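Local coordinates for ditrans,polycis-undecaprenyl-diphosphate synthase ((2E,6E)-farnesyl-diphosphate specific) (Acinetobacter baumannii, PDB 6ACS), which probably condenses eight isopentenyl diphosphates onto farnesyl diphosphate, making the undecaprenyl diphosphate from which bacteria build the lipid carrier for cell-wall polysaccharides, at residues L184-T187 with I193-F196. Residues are numbered along the deposited sequence; the frame is centred on the assembly and turned at random.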
loop_
_atom_site.group_PDB
_atom_site.type_symbol
_atom_site.label_atom_id
_atom_site.label_comp_id
_atom_site.label_asym_id
_atom_site.label_seq_id
_atom_site.Cartn_x
_atom_site.Cartn_y
_atom_site.Cartn_z
ATOM N N LEU B 184 7.101 2.702 -7.740
ATOM C CA LEU B 184 7.640 1.492 -7.132
ATOM C C LEU B 184 7.775 0.453 -8.234
ATOM O O LEU B 184 6.784 0.103 -8.873
ATOM C CB LEU B 184 6.743 0.995 -5.995
ATOM C CG LEU B 184 7.225 -0.226 -5.195
ATOM C CD1 LEU B 184 6.574 -0.187 -3.805
ATOM C CD2 LEU B 184 6.910 -1.525 -5.903
ATOM N N ILE B 185 8.986 -0.072 -8.413
ATOM C CA ILE B 185 9.296 -1.085 -9.420
ATOM C C ILE B 185 9.454 -2.416 -8.714
ATOM O O ILE B 185 10.195 -2.508 -7.730
ATOM C CB ILE B 185 10.601 -0.735 -10.153
ATOM C CG1 ILE B 185 10.431 0.535 -10.957
ATOM C CG2 ILE B 185 11.108 -1.905 -11.023
ATOM C CD1 ILE B 185 11.761 1.151 -11.361
ATOM N N ARG B 186 8.824 -3.455 -9.242
ATOM C CA ARG B 186 9.109 -4.799 -8.762
ATOM C C ARG B 186 9.529 -5.679 -9.925
ATOM O O ARG B 186 8.756 -5.876 -10.868
ATOM C CB ARG B 186 7.922 -5.425 -8.060
ATOM C CG ARG B 186 8.325 -6.817 -7.686
ATOM C CD ARG B 186 7.390 -7.494 -6.828
ATOM N NE ARG B 186 7.915 -8.825 -6.534
ATOM C CZ ARG B 186 7.555 -9.520 -5.472
ATOM N NH1 ARG B 186 6.683 -8.999 -4.632
ATOM N NH2 ARG B 186 8.050 -10.733 -5.264
ATOM N N THR B 187 10.732 -6.244 -9.825
ATOM C CA THR B 187 11.245 -7.175 -10.815
ATOM C C THR B 187 10.883 -8.601 -10.407
ATOM O O THR B 187 10.331 -8.846 -9.331
ATOM C CB THR B 187 12.768 -7.005 -10.965
ATOM O OG1 THR B 187 13.416 -7.352 -9.728
ATOM C CG2 THR B 187 13.101 -5.555 -11.280
ATOM N N ILE B 193 3.180 -6.170 -3.839
ATOM C CA ILE B 193 4.145 -5.306 -3.166
ATOM C C ILE B 193 4.838 -6.013 -2.017
ATOM O O ILE B 193 5.862 -5.504 -1.530
ATOM C CB ILE B 193 3.519 -3.983 -2.686
ATOM C CG1 ILE B 193 2.224 -4.210 -1.907
ATOM C CG2 ILE B 193 3.321 -3.067 -3.870
ATOM C CD1 ILE B 193 1.498 -2.908 -1.588
ATOM N N SER B 194 4.345 -7.185 -1.607
ATOM C CA SER B 194 5.012 -8.088 -0.667
ATOM C C SER B 194 5.548 -7.352 0.564
ATOM O O SER B 194 6.702 -7.520 0.960
ATOM C CB SER B 194 6.136 -8.855 -1.356
ATOM O OG SER B 194 5.621 -9.670 -2.397
ATOM N N ASN B 195 4.686 -6.554 1.183
ATOM C CA ASN B 195 4.991 -6.012 2.508
ATOM C C ASN B 195 6.236 -5.123 2.476
ATOM O O ASN B 195 7.053 -5.119 3.402
ATOM C CB ASN B 195 5.164 -7.141 3.523
ATOM C CG ASN B 195 5.210 -6.632 4.949
ATOM O OD1 ASN B 195 4.566 -5.637 5.282
ATOM N ND2 ASN B 195 6.000 -7.288 5.784
ATOM N N PHE B 196 6.365 -4.325 1.423
ATOM C CA PHE B 196 7.466 -3.374 1.397
ATOM C C PHE B 196 6.855 -2.081 1.935
ATOM O O PHE B 196 6.183 -2.128 2.969
ATOM C CB PHE B 196 8.087 -3.346 -0.020
ATOM C CG PHE B 196 9.293 -2.429 -0.192
ATOM C CD1 PHE B 196 10.257 -2.301 0.788
ATOM C CD2 PHE B 196 9.518 -1.825 -1.418
ATOM C CE1 PHE B 196 11.360 -1.467 0.598
ATOM C CE2 PHE B 196 10.644 -1.013 -1.636
ATOM C CZ PHE B 196 11.559 -0.833 -0.630
#
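Arg186 and Ser194 make the polar half of this contact. Arg186 NH1 donates a hydrogen bond to Ser194 OG at 2.6 Å, with an N-H...O angle of 153°. The hydroxyl oxygen lies at the edge of the guanidinium and in its plane. The arginine chain is extended from CG to NE, which carries the charged group from the strand to the loop. Ser194 OG is anti to its carbonyl carbon (chi1 -62°), which turns the hydroxyl to the arginine. NH1 also bonds the backbone O of Arg192, so it holds the loop at two points, on either side of Ile193 in sequence, while NH2 forms a salt bridge with Asp18, the predicted active-site and magnesium-binding residue, and the guanidinium makes a cation-pi contact with Phe62. Together these partners probably fix the orientation of the guanidinium. Arg186, Ile193 and Ser194 are themselves predicted to bind substrate, consistent with a place in the diphosphate-binding pocket.

The apolar half is built on Leu184. Its CD1 methyl packs between two loop side chains. It meets Phe196 CD2 at 4.1 Å, coming obliquely to the ring. It lies 4.3 Å from Ile193 CG2, a looser touch.

Within the loop, a weak backbone hydrogen bond runs from Phe196 N to Ile193 O at 3.2 Å. It closes a turn in which Ser194 and Asn195 both have positive phi.

Ile193 and Asn195 pack on Ala202 and Tyr203 of the second subunit, which places this buried contact beside the dimer interface. Segment 193-196 belongs to the connection that leads from strand 183-186 to strand 205-208. Leu184 and Arg186 lie on strand 183-186 of the parallel sheet, between strands 12-17 and 205-208, and Phe196 reaches Ala14 and Ile16 of strand 12-17 and stacks on Phe60 of strand 56-61.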